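Local coordinates for protein cytosol aminopeptidase (Coxiella burnetii, PDB 3IJ3) that probably removes amino acids from the N-termini of peptides as a manganese-dependent metalloaminopeptidase of the M17 (leucine aminopeptidase) family, at residues A[49-54]-A[87-92]; A[99-104]-A[118-123]; A[141-146]-A[178-183]; A[338-343]-A[436-441]; A[410-413]-A[417-420]. All blocks are in the same frame, centred on the assembly; numbering follows the deposited sequence.

Contact 1. Residues A[49-54]-A[87-92]; sequences PDWLDT and RVLLGV
W51 meets L89 and R87 with the six-membered half of its indole, and the contact between the two segments is carried by carbon atoms. In the CH-pi part, L89 CD2 lies over one face, 4.2 Å from the centroid of the W51 six-membered ring and 23° off its normal. The other methyl of L89 adds an apolar contact, CD1 touching W51 CZ3 at 3.8 Å. The indole arrives there because CG of W51 is anti to the backbone N (chi1 -180°), which sends the ring straight out from helix 48-52 toward the strand. That helix packs on one side of the mixed sheet of the N-terminal domain, where W51 also lies against Q41, M43 and I78 of the strands flanking 85-91. The aliphatic part of R87 supplies the second apolar contact: its CD approaches W51 CZ2 obliquely at 3.8 Å. A bend at chi3 then carries the guanidinium past the ring, its plane 62° from that of the indole. Within residues 49-54, T54 OG1, above the indole face opposite L89, donates to W51 O at 2.6 Å, and the same carbonyl also accepts from T54 N at 2.9 Å.

Contact 2. Residues A[99-104]-A[118-123]; sequences WDFGGL and DDFEDD
F101 and F120 make this contact alone, ring against ring, between two loops of the N-terminal domain. The first segment starts at W99, whose indole makes a cation-pi interaction with R461. D100 follows, its OD2 bound to the backbone N of S93, a bond that ties this turn to the chain just past strand 85-91. F101 then sends its ring across. A chi1 of -70° extends the ring toward F120, which comes from the opposite direction with a similar first torsion. The closest atoms are the two CZ carbons, F101 CZ to F120 CZ at 3.6 Å, and F101 CE2 reaches F120 CE1 at 3.9 Å. F101 CZ lies at the edge of the F120 ring, near its plane, whereas F120 CZ comes obliquely to F101. The centroids are 5.6 Å apart and the planes are inclined at 43°, an oblique aromatic pair. Beyond F101 the backbone keeps turning through G102 and G103, with G102 N bound to W99 O at 2.9 Å, and L104 leads into helix 104-107. Both phenylalanines also pack on A129 of helix 123-135, and F101 touches L90 of the sheet and L115. Both residues are buried, which implies that the pair is held by dispersion and the hydrophobic effect, its tilt set by the neighbours packed around the rings.

Contact 3. Residues A[141-146]-A[178-183]; sequences NAYRKR and NTPAED
Y143 reaches from the loop 141-146 to P180 and D183, and it carries the whole contact. From CB, with CG anti to the carbonyl carbon (chi1 -59°), the ring projects toward the second loop. CE2 meets the proline first, 3.4 Å from P180 CD. P180 CG makes an off-centre CH-pi contact, 4.3 Å from the Y143 centroid and 29° from the ring normal. Farther out, Y143 CE1 and CZ both lie 3.4 Å from D183 OD2. At the tip, Y143 OH donates to D183 OD2 at 2.5 Å, while the methyl CG2 of T179 touches the same hydroxyl at 3.8 Å. The carboxylate is nearly coplanar with the ring, 4° apart, and its oxygen is approached on the anti side. The contact joins the loop before strand 151-154 of the N-terminal domain to the loop after helix 157-178, at a subunit boundary: Y143 O accepts from T325 OG1 of a neighbouring subunit, and E182 forms salt bridges with R313 and R224 of that subunit. So short a bond to a carboxylate is consistent with a strong hydrogen bond that probably holds the hydroxyl in place, while the proline packed against the ring limits its rotation.

Contact 4. Residues A[338-343]-A[436-441]; sequences VLADAL and QHFVSD. With EDO (1,2-ethanediol), chain I.
A340 and F438 form the tight part of this contact. The methyl CB of A340 stands almost exactly over the centre of the F438 ring, 3.5 Å from its centroid and 6° off the normal, and its distances to all six ring carbons are nearly equal. This is a CH-pi contact in which the small side chain of the helix lets the aromatic ring lie flat on it. In F438, chi1 of -60° points the ring at the helix and chi2 of -90° turns its face to it. One turn further along, the packing is looser: L343 CD1 meets V439 CG2 at 4.0 Å, these two branched side chains crossing obliquely, and L343 CB faces F438 CB at 4.4 Å. Away from the helix the segment changes character. H437 is partly exposed, and its NE2 is bound at 2.6 Å to O2 of an ethanediol, probably from the crystallisation liquor; this oxygen lies at the edge of the imidazole, near its plane. ND1 of the same ring is held by L433 O, so both nitrogens are engaged. The turn from Q436 to V439 is a type I beta turn, closed by V439 N to Q436 O at 3.2 Å. It leads from helix 427-436, whose F434 and L435 pack on A340 and L343, toward strand 445-454, whose W445 meets both L343 and V439; helix 335-347 lies against strand 244-252 through L339 and A342.

Contact 5. Residues A[410-413]-A[417-420]; sequences LKSE and LTNS
L410 lies across T418, its CD2 touching T418 O at 3.6 Å and T418 OG1 at 3.7 Å, and the same methyl reaches on to the backbone of N419 and S420. Its carbonyl provides the direct bond between the segments: T418 N donates to L410 O at 2.9 Å with an N-H...O angle of 166°. T418 itself is used on every branch. OG1 sits between the backbone N and the carbonyl carbon (chi1 63°), from where it donates to S420 O at 3.0 Å and accepts from a water. That water also donates to K411 O, so it bridges the two segments beside the direct bond. CG2 of T418 turns the other way, to lie 3.4 Å from K411 O and 3.7 Å from CB of S412. The fold here is a chain reversal in which residues 410-413 run up to the short strand 417-418, itself the outer member, within this chain, of a small three-stranded sheet where L417 and N419 bind the backbone of E327. S412 OG bonds to E327 OE1 and to the backbone N of V414 and A415 in the intervening turn, while S412 CB packs on L417 C at 3.8 Å. L410 and L417 both rest on F434 of helix 427-436. At the far end, E413 O accepts from R144 NE of a neighbouring subunit, placing this loop at an interface. T418 O is buried with no partner in the model.

In the fold
Contacts 1 and 2 form one group, contacts 4 and 5 another, and contact 3 joins a loop of the N-terminal domain to one at the start of the catalytic domain. Contacts 1 and 2 touch within the N-terminal domain, L90 CD2 lying 3.7 Å from F101 CD1, with centres 14 Å apart. Contacts 4 and 5 do the same in the catalytic domain, where contact 5 is nested in the chain closed by contact 4 and H437 CG packs on L417 CD1 at 3.9 Å. Centres of contacts 1 and 5 are about 62 Å apart. R144 NE of contact 3 bonds to E413 O of contact 5 in a neighbouring subunit. The lithium ion, held by K250, D255, D273 and E334, lies about 14 Å from the A340 side chain of contact 4.

Contact 1. Residues A[49-54]-A[87-92]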
# COMPACT_ATOMS: atom_id res chain seq x y z
N PRO A 49 41.18 29.52 -26.61
CA PRO A 49 41.58 30.48 -27.65
C PRO A 49 43.08 30.73 -27.68
O PRO A 49 43.68 30.69 -28.76
CB PRO A 49 40.80 31.74 -27.27
CG PRO A 49 39.61 31.24 -26.56
CD PRO A 49 40.09 30.06 -25.78
N ASP A 50 43.67 31.00 -26.52
CA ASP A 50 45.12 31.22 -26.42
C ASP A 50 45.92 29.98 -26.79
O ASP A 50 46.98 30.08 -27.39
CB ASP A 50 45.52 31.65 -25.01
CG ASP A 50 45.10 33.06 -24.68
OD1 ASP A 50 44.82 33.84 -25.61
OD2 ASP A 50 45.07 33.39 -23.47
N TRP A 51 45.43 28.81 -26.39
CA TRP A 51 46.12 27.57 -26.73
C TRP A 51 46.13 27.39 -28.25
O TRP A 51 47.17 27.08 -28.83
CB TRP A 51 45.49 26.36 -26.06
CG TRP A 51 46.21 25.12 -26.41
CD1 TRP A 51 47.38 24.68 -25.88
CD2 TRP A 51 45.82 24.15 -27.39
NE1 TRP A 51 47.75 23.50 -26.46
CE2 TRP A 51 46.81 23.15 -27.39
CE3 TRP A 51 44.74 24.03 -28.27
CZ2 TRP A 51 46.75 22.05 -28.23
CZ3 TRP A 51 44.68 22.94 -29.11
CH2 TRP A 51 45.68 21.96 -29.09
N LEU A 52 44.98 27.59 -28.89
CA LEU A 52 44.87 27.44 -30.35
C LEU A 52 45.87 28.31 -31.10
O LEU A 52 46.42 27.89 -32.11
CB LEU A 52 43.46 27.73 -30.84
CG LEU A 52 42.44 26.63 -30.52
CD1 LEU A 52 41.00 27.14 -30.67
CD2 LEU A 52 42.69 25.38 -31.39
N ASP A 53 46.13 29.50 -30.57
CA ASP A 53 47.09 30.41 -31.18
C ASP A 53 48.51 29.83 -31.24
O ASP A 53 49.32 30.31 -32.04
CB ASP A 53 47.12 31.74 -30.44
CG ASP A 53 45.86 32.56 -30.65
OD1 ASP A 53 45.20 32.39 -31.70
OD2 ASP A 53 45.54 33.39 -29.77
N THR A 54 48.80 28.82 -30.41
CA THR A 54 50.12 28.19 -30.40
C THR A 54 50.21 26.99 -31.35
O THR A 54 51.29 26.41 -31.51
CB THR A 54 50.50 27.67 -28.98
OG1 THR A 54 49.71 26.51 -28.62
CG2 THR A 54 50.35 28.77 -27.93
N ARG A 87 46.82 14.17 -30.80
CA ARG A 87 46.53 14.58 -29.42
C ARG A 87 45.07 14.53 -29.15
O ARG A 87 44.27 14.62 -30.06
CB ARG A 87 47.00 16.05 -29.25
CG ARG A 87 46.55 16.82 -27.98
CD ARG A 87 47.09 18.28 -27.99
NE ARG A 87 48.54 18.27 -28.20
CZ ARG A 87 49.46 18.14 -27.24
NH1 ARG A 87 49.12 18.07 -25.95
NH2 ARG A 87 50.74 18.11 -27.58
N VAL A 88 44.71 14.39 -27.88
CA VAL A 88 43.32 14.43 -27.50
C VAL A 88 43.13 15.52 -26.44
O VAL A 88 43.82 15.53 -25.42
CB VAL A 88 42.80 13.08 -26.96
CG1 VAL A 88 41.34 13.20 -26.47
CG2 VAL A 88 42.90 12.00 -28.05
N LEU A 89 42.24 16.46 -26.70
CA LEU A 89 41.90 17.46 -25.70
C LEU A 89 40.72 16.92 -24.90
O LEU A 89 39.80 16.34 -25.48
CB LEU A 89 41.49 18.81 -26.32
CG LEU A 89 42.50 19.44 -27.26
CD1 LEU A 89 41.89 20.71 -27.91
CD2 LEU A 89 43.76 19.74 -26.49
N LEU A 90 40.76 17.07 -23.59
CA LEU A 90 39.66 16.67 -22.70
C LEU A 90 39.11 17.90 -21.98
O LEU A 90 39.84 18.58 -21.24
CB LEU A 90 40.13 15.64 -21.65
CG LEU A 90 39.15 15.26 -20.54
CD1 LEU A 90 37.93 14.49 -21.09
CD2 LEU A 90 39.88 14.47 -19.41
N GLY A 91 37.84 18.21 -22.18
CA GLY A 91 37.23 19.32 -21.45
C GLY A 91 37.11 18.92 -19.99
O GLY A 91 36.67 17.81 -19.69
N VAL A 92 37.52 19.79 -19.07
CA VAL A 92 37.42 19.51 -17.64
C VAL A 92 36.58 20.58 -16.90
O VAL A 92 36.52 21.73 -17.33
CB VAL A 92 38.83 19.36 -17.00
CG1 VAL A 92 39.59 18.19 -17.65
CG2 VAL A 92 39.63 20.64 -17.13

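Contact 2. Residues A[99-104]-A[118-123]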
# COMPACT_ATOMS: atom_id res chain seq x y z
N TRP A 99 37.86 13.63 -11.82
CA TRP A 99 36.92 12.63 -12.34
C TRP A 99 36.61 12.75 -13.83
O TRP A 99 36.14 11.79 -14.40
CB TRP A 99 35.56 12.59 -11.60
CG TRP A 99 35.51 11.82 -10.31
CD1 TRP A 99 35.19 12.32 -9.08
CD2 TRP A 99 35.77 10.42 -10.12
NE1 TRP A 99 35.23 11.32 -8.14
CE2 TRP A 99 35.58 10.15 -8.75
CE3 TRP A 99 36.15 9.38 -10.98
CZ2 TRP A 99 35.76 8.87 -8.20
CZ3 TRP A 99 36.33 8.10 -10.43
CH2 TRP A 99 36.12 7.86 -9.05
N ASP A 100 36.85 13.90 -14.47
CA ASP A 100 36.57 13.97 -15.92
C ASP A 100 37.43 12.93 -16.64
O ASP A 100 37.02 12.36 -17.68
CB ASP A 100 36.83 15.36 -16.50
CG ASP A 100 35.87 16.42 -15.96
OD1 ASP A 100 34.64 16.20 -16.04
OD2 ASP A 100 36.35 17.48 -15.50
N PHE A 101 38.64 12.68 -16.10
CA PHE A 101 39.54 11.67 -16.67
C PHE A 101 38.95 10.27 -16.58
O PHE A 101 39.28 9.39 -17.36
CB PHE A 101 40.93 11.72 -16.01
CG PHE A 101 41.72 12.94 -16.37
CD1 PHE A 101 42.61 12.91 -17.45
CD2 PHE A 101 41.57 14.11 -15.66
CE1 PHE A 101 43.31 14.02 -17.80
CE2 PHE A 101 42.27 15.24 -16.02
CZ PHE A 101 43.15 15.19 -17.08
N GLY A 102 38.06 10.06 -15.61
CA GLY A 102 37.41 8.75 -15.48
C GLY A 102 36.58 8.35 -16.69
O GLY A 102 36.36 7.16 -16.94
N GLY A 103 36.09 9.32 -17.45
CA GLY A 103 35.28 9.00 -18.63
C GLY A 103 36.06 8.65 -19.89
O GLY A 103 35.46 8.27 -20.88
N LEU A 104 37.39 8.72 -19.84
CA LEU A 104 38.20 8.54 -21.05
C LEU A 104 38.12 7.19 -21.76
O LEU A 104 38.01 7.15 -22.99
CB LEU A 104 39.66 8.91 -20.79
CG LEU A 104 39.97 10.40 -20.64
CD1 LEU A 104 41.35 10.56 -20.04
CD2 LEU A 104 39.84 11.13 -21.99
N ASP A 118 53.04 18.55 -16.32
CA ASP A 118 52.96 20.00 -16.38
C ASP A 118 51.55 20.55 -16.51
O ASP A 118 51.34 21.74 -16.29
CB ASP A 118 53.82 20.54 -17.53
CG ASP A 118 55.30 20.35 -17.28
OD1 ASP A 118 55.68 19.93 -16.17
OD2 ASP A 118 56.09 20.65 -18.20
N ASP A 119 50.58 19.71 -16.88
CA ASP A 119 49.18 20.15 -17.02
C ASP A 119 48.44 20.19 -15.69
O ASP A 119 47.28 20.60 -15.66
CB ASP A 119 48.41 19.21 -17.97
CG ASP A 119 48.83 19.35 -19.41
OD1 ASP A 119 49.33 20.42 -19.79
OD2 ASP A 119 48.63 18.38 -20.17
N PHE A 120 49.09 19.76 -14.60
CA PHE A 120 48.47 19.72 -13.27
C PHE A 120 49.17 20.64 -12.28
O PHE A 120 50.37 20.88 -12.38
CB PHE A 120 48.47 18.28 -12.77
CG PHE A 120 47.74 17.35 -13.70
CD1 PHE A 120 46.38 17.11 -13.54
CD2 PHE A 120 48.40 16.77 -14.78
CE1 PHE A 120 45.69 16.29 -14.43
CE2 PHE A 120 47.71 15.94 -15.68
CZ PHE A 120 46.36 15.70 -15.50
N GLU A 121 48.40 21.16 -11.33
CA GLU A 121 48.90 22.08 -10.29
C GLU A 121 49.90 21.41 -9.35
O GLU A 121 50.87 22.03 -8.91
CB GLU A 121 47.70 22.59 -9.48
CG GLU A 121 48.02 23.52 -8.27
CD GLU A 121 46.78 23.78 -7.41
OE1 GLU A 121 45.65 23.67 -7.94
OE2 GLU A 121 46.92 24.08 -6.20
N ASP A 122 49.70 20.11 -9.09
CA ASP A 122 50.52 19.33 -8.15
C ASP A 122 50.54 17.82 -8.52
O ASP A 122 49.64 17.37 -9.24
CB ASP A 122 49.92 19.56 -6.75
CG ASP A 122 50.72 18.94 -5.63
OD1 ASP A 122 51.41 19.71 -4.92
OD2 ASP A 122 50.70 17.70 -5.48
N ASP A 123 51.54 17.05 -8.07
CA ASP A 123 51.59 15.61 -8.38
C ASP A 123 50.35 14.87 -7.88
O ASP A 123 50.01 13.79 -8.39
CB ASP A 123 52.84 14.95 -7.77
CG ASP A 123 54.12 15.30 -8.50
OD1 ASP A 123 54.07 16.02 -9.52
OD2 ASP A 123 55.19 14.84 -8.06

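Contact 3. Residues A[141-146]-A[178-183]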
# COMPACT_ATOMS: atom_id res chain seq x y z
N ASN A 141 33.16 -8.71 -15.61
CA ASN A 141 32.93 -9.70 -16.69
C ASN A 141 32.84 -11.17 -16.28
O ASN A 141 33.02 -12.07 -17.12
CB ASN A 141 34.02 -9.54 -17.75
CG ASN A 141 35.41 -9.83 -17.21
OD1 ASN A 141 35.59 -10.01 -16.00
ND2 ASN A 141 36.40 -9.87 -18.10
N ALA A 142 32.55 -11.42 -15.02
CA ALA A 142 32.44 -12.78 -14.53
C ALA A 142 31.24 -13.56 -15.09
O ALA A 142 31.26 -14.79 -15.09
CB ALA A 142 32.40 -12.79 -13.01
N TYR A 143 30.22 -12.86 -15.58
CA TYR A 143 29.01 -13.52 -16.07
C TYR A 143 28.63 -13.22 -17.50
O TYR A 143 27.65 -13.76 -17.99
CB TYR A 143 27.83 -13.18 -15.13
CG TYR A 143 28.11 -13.63 -13.74
CD1 TYR A 143 27.77 -14.91 -13.32
CD2 TYR A 143 28.79 -12.81 -12.86
CE1 TYR A 143 28.07 -15.34 -12.05
CE2 TYR A 143 29.08 -13.24 -11.59
CZ TYR A 143 28.73 -14.51 -11.20
OH TYR A 143 29.01 -14.95 -9.94
N ARG A 144 29.41 -12.38 -18.19
CA ARG A 144 29.19 -12.11 -19.60
C ARG A 144 30.49 -11.68 -20.26
O ARG A 144 31.35 -11.12 -19.61
CB ARG A 144 28.14 -11.03 -19.85
CG ARG A 144 28.46 -9.65 -19.32
CD ARG A 144 27.24 -8.76 -19.59
NE ARG A 144 27.37 -7.38 -19.17
CZ ARG A 144 27.50 -6.32 -19.97
NH1 ARG A 144 27.53 -6.44 -21.30
NH2 ARG A 144 27.61 -5.12 -19.43
N LYS A 145 30.62 -11.96 -21.54
CA LYS A 145 31.81 -11.55 -22.27
C LYS A 145 31.71 -10.09 -22.61
O LYS A 145 30.66 -9.62 -23.04
CB LYS A 145 31.98 -12.28 -23.59
CG LYS A 145 32.67 -13.64 -23.56
CD LYS A 145 31.75 -14.81 -23.40
CE LYS A 145 32.52 -16.11 -23.66
NZ LYS A 145 31.64 -17.30 -23.72
N ARG A 146 32.80 -9.36 -22.42
CA ARG A 146 32.80 -7.95 -22.79
C ARG A 146 34.10 -7.60 -23.50
O ARG A 146 35.16 -8.11 -23.15
CB ARG A 146 32.57 -7.08 -21.56
CG ARG A 146 31.22 -7.41 -20.91
CD ARG A 146 30.98 -6.69 -19.62
NE ARG A 146 30.95 -5.25 -19.79
CZ ARG A 146 30.75 -4.40 -18.78
NH1 ARG A 146 30.73 -3.09 -19.02
NH2 ARG A 146 30.58 -4.84 -17.53
N ASN A 178 29.76 -6.55 -6.56
CA ASN A 178 29.09 -6.98 -7.80
C ASN A 178 28.77 -8.48 -7.89
O ASN A 178 27.86 -8.88 -8.63
CB ASN A 178 29.90 -6.55 -9.02
CG ASN A 178 29.79 -5.07 -9.34
OD1 ASN A 178 28.75 -4.46 -9.09
ND2 ASN A 178 30.80 -4.53 -10.00
N THR A 179 29.53 -9.31 -7.20
CA THR A 179 29.30 -10.77 -7.32
C THR A 179 27.94 -11.11 -6.73
O THR A 179 27.64 -10.77 -5.59
CB THR A 179 30.40 -11.57 -6.61
OG1 THR A 179 31.67 -11.22 -7.16
CG2 THR A 179 30.16 -13.11 -6.79
N PRO A 180 27.11 -11.77 -7.51
CA PRO A 180 25.81 -12.20 -6.99
C PRO A 180 25.94 -12.95 -5.67
O PRO A 180 26.90 -13.72 -5.48
CB PRO A 180 25.32 -13.16 -8.07
CG PRO A 180 25.92 -12.68 -9.29
CD PRO A 180 27.29 -12.17 -8.91
N ALA A 181 24.94 -12.81 -4.79
CA ALA A 181 25.00 -13.46 -3.50
C ALA A 181 25.21 -14.96 -3.57
O ALA A 181 25.90 -15.52 -2.73
CB ALA A 181 23.76 -13.12 -2.65
N GLU A 182 24.61 -15.62 -4.57
CA GLU A 182 24.77 -17.06 -4.72
C GLU A 182 26.25 -17.48 -4.78
O GLU A 182 26.61 -18.57 -4.31
CB GLU A 182 24.07 -17.54 -5.99
CG GLU A 182 24.27 -19.03 -6.31
CD GLU A 182 23.68 -20.00 -5.29
OE1 GLU A 182 22.89 -19.61 -4.39
OE2 GLU A 182 23.99 -21.21 -5.39
N ASP A 183 27.07 -16.63 -5.36
CA ASP A 183 28.51 -16.89 -5.54
C ASP A 183 29.39 -16.07 -4.58
O ASP A 183 30.62 -16.03 -4.71
CB ASP A 183 28.85 -16.60 -7.00
CG ASP A 183 28.06 -17.47 -7.98
OD1 ASP A 183 27.78 -18.64 -7.67
OD2 ASP A 183 27.76 -16.99 -9.09

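Contact 4. Residues A[338-343]-A[436-441]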
# COMPACT_ATOMS: atom_id res chain seq x y z
N VAL A 338 24.70 -7.98 14.21
CA VAL A 338 25.92 -8.78 13.99
C VAL A 338 27.16 -7.95 14.30
O VAL A 338 28.13 -8.48 14.85
CB VAL A 338 25.97 -9.47 12.61
CG1 VAL A 338 24.66 -10.30 12.42
CG2 VAL A 338 26.20 -8.49 11.44
N LEU A 339 27.11 -6.66 13.97
CA LEU A 339 28.24 -5.75 14.27
C LEU A 339 28.48 -5.63 15.78
O LEU A 339 29.62 -5.47 16.21
CB LEU A 339 28.02 -4.37 13.66
CG LEU A 339 28.20 -4.30 12.15
CD1 LEU A 339 27.76 -2.93 11.63
CD2 LEU A 339 29.65 -4.61 11.76
N ALA A 340 27.42 -5.67 16.57
CA ALA A 340 27.53 -5.56 18.04
C ALA A 340 28.48 -6.60 18.63
O ALA A 340 29.27 -6.29 19.52
CB ALA A 340 26.14 -5.67 18.72
N ASP A 341 28.41 -7.83 18.13
CA ASP A 341 29.31 -8.88 18.58
C ASP A 341 30.75 -8.65 18.12
O ASP A 341 31.68 -8.90 18.88
CB ASP A 341 28.84 -10.25 18.12
CG ASP A 341 27.87 -10.90 19.10
OD1 ASP A 341 27.55 -10.30 20.15
OD2 ASP A 341 27.48 -12.06 18.83
N ALA A 342 30.93 -8.18 16.89
CA ALA A 342 32.28 -7.92 16.38
C ALA A 342 32.88 -6.78 17.18
O ALA A 342 34.05 -6.82 17.53
CB ALA A 342 32.25 -7.59 14.86
N LEU A 343 32.09 -5.75 17.45
CA LEU A 343 32.57 -4.61 18.24
C LEU A 343 32.92 -4.99 19.68
O LEU A 343 33.95 -4.51 20.22
CB LEU A 343 31.57 -3.43 18.21
CG LEU A 343 31.41 -2.67 16.91
CD1 LEU A 343 30.18 -1.74 17.00
CD2 LEU A 343 32.67 -1.90 16.49
N GLN A 436 26.86 2.17 19.64
CA GLN A 436 27.58 2.86 20.69
C GLN A 436 27.42 2.15 22.03
O GLN A 436 28.27 2.28 22.89
CB GLN A 436 27.14 4.31 20.80
CG GLN A 436 27.96 5.11 21.77
CD GLN A 436 27.59 6.58 21.78
OE1 GLN A 436 26.43 6.95 21.54
NE2 GLN A 436 28.56 7.42 22.09
N HIS A 437 26.32 1.43 22.23
CA HIS A 437 26.14 0.69 23.50
C HIS A 437 27.21 -0.37 23.70
O HIS A 437 27.42 -0.81 24.84
CB HIS A 437 24.78 -0.01 23.55
CG HIS A 437 23.64 0.92 23.80
ND1 HIS A 437 23.12 1.75 22.84
CD2 HIS A 437 22.90 1.14 24.92
CE1 HIS A 437 22.12 2.45 23.34
NE2 HIS A 437 21.96 2.10 24.60
N PHE A 438 27.90 -0.74 22.62
CA PHE A 438 28.94 -1.81 22.64
C PHE A 438 30.37 -1.30 22.63
O PHE A 438 31.33 -2.09 22.69
CB PHE A 438 28.66 -2.79 21.51
CG PHE A 438 27.30 -3.43 21.63
CD1 PHE A 438 27.15 -4.61 22.34
CD2 PHE A 438 26.16 -2.81 21.11
CE1 PHE A 438 25.90 -5.20 22.52
CE2 PHE A 438 24.90 -3.39 21.29
CZ PHE A 438 24.77 -4.59 22.01
N VAL A 439 30.52 0.02 22.58
CA VAL A 439 31.85 0.64 22.54
C VAL A 439 32.05 1.75 23.56
O VAL A 439 31.35 2.77 23.52
CB VAL A 439 32.10 1.26 21.14
CG1 VAL A 439 33.55 1.81 21.07
CG2 VAL A 439 31.89 0.24 20.03
N SER A 440 33.01 1.56 24.46
CA SER A 440 33.35 2.56 25.46
C SER A 440 33.69 3.92 24.83
O SER A 440 34.36 3.98 23.79
CB SER A 440 34.58 2.11 26.24
OG SER A 440 34.97 3.11 27.16
N ASP A 441 33.25 5.01 25.48
CA ASP A 441 33.63 6.36 25.03
C ASP A 441 35.14 6.56 25.12
O ASP A 441 35.68 7.50 24.50
CB ASP A 441 32.95 7.45 25.87
CG ASP A 441 31.47 7.62 25.55
OD1 ASP A 441 31.00 7.17 24.49
OD2 ASP A 441 30.79 8.25 26.39
C1 EDO I . 17.52 2.43 26.19
O1 EDO I . 17.71 3.29 27.32
C2 EDO I . 18.81 2.28 25.41
O2 EDO I . 19.94 2.72 26.17

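Contact 5. Residues A[410-413]-A[417-420]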
# COMPACT_ATOMS: atom_id res chain seq x y z
N LEU A 410 15.36 3.33 21.74
CA LEU A 410 15.84 1.94 21.77
C LEU A 410 15.42 1.24 23.09
O LEU A 410 15.89 0.16 23.42
CB LEU A 410 17.36 1.90 21.57
CG LEU A 410 17.79 2.33 20.18
CD1 LEU A 410 19.33 2.40 20.10
CD2 LEU A 410 17.22 1.37 19.14
N LYS A 411 14.51 1.86 23.83
CA LYS A 411 14.04 1.29 25.11
C LYS A 411 13.22 0.01 24.89
O LYS A 411 12.40 -0.04 23.98
CB LYS A 411 13.17 2.32 25.87
CG LYS A 411 12.37 1.73 27.05
CD LYS A 411 11.57 2.79 27.81
CE LYS A 411 10.58 2.13 28.79
NZ LYS A 411 11.27 1.11 29.67
N SER A 412 13.49 -1.01 25.71
CA SER A 412 12.75 -2.28 25.67
C SER A 412 12.10 -2.53 27.02
O SER A 412 12.70 -2.21 28.06
CB SER A 412 13.70 -3.45 25.37
OG SER A 412 12.99 -4.67 25.44
N GLU A 413 10.89 -3.07 27.03
CA GLU A 413 10.27 -3.46 28.28
C GLU A 413 10.78 -4.85 28.73
O GLU A 413 10.59 -5.23 29.89
CB GLU A 413 8.74 -3.55 28.14
CG GLU A 413 8.04 -2.26 27.72
CD GLU A 413 8.11 -1.18 28.78
OE1 GLU A 413 8.36 -1.50 29.94
OE2 GLU A 413 7.91 -0.01 28.44
N LEU A 417 17.87 -3.51 25.49
CA LEU A 417 17.50 -2.55 24.45
C LEU A 417 16.90 -3.26 23.26
O LEU A 417 16.97 -4.46 23.16
CB LEU A 417 18.68 -1.71 23.98
CG LEU A 417 19.77 -2.39 23.18
CD1 LEU A 417 20.72 -1.29 22.56
CD2 LEU A 417 20.56 -3.40 24.04
N THR A 418 16.26 -2.50 22.39
CA THR A 418 15.73 -3.04 21.15
C THR A 418 16.74 -2.77 20.07
O THR A 418 17.67 -2.00 20.27
CB THR A 418 14.41 -2.38 20.74
OG1 THR A 418 14.63 -0.98 20.49
CG2 THR A 418 13.32 -2.55 21.81
N ASN A 419 16.56 -3.41 18.90
CA ASN A 419 17.47 -3.12 17.80
C ASN A 419 16.94 -2.05 16.86
O ASN A 419 17.68 -1.61 16.01
CB ASN A 419 17.85 -4.35 16.99
CG ASN A 419 16.74 -4.91 16.19
OD1 ASN A 419 15.58 -4.89 16.60
ND2 ASN A 419 17.09 -5.50 15.01
N SER A 420 15.70 -1.61 16.99
CA SER A 420 15.19 -0.58 16.09
C SER A 420 14.27 0.34 16.84
O SER A 420 13.69 -0.03 17.86
CB SER A 420 14.43 -1.15 14.89
OG SER A 420 13.22 -1.74 15.35
O HOH W 1 12.17 0.70 21.26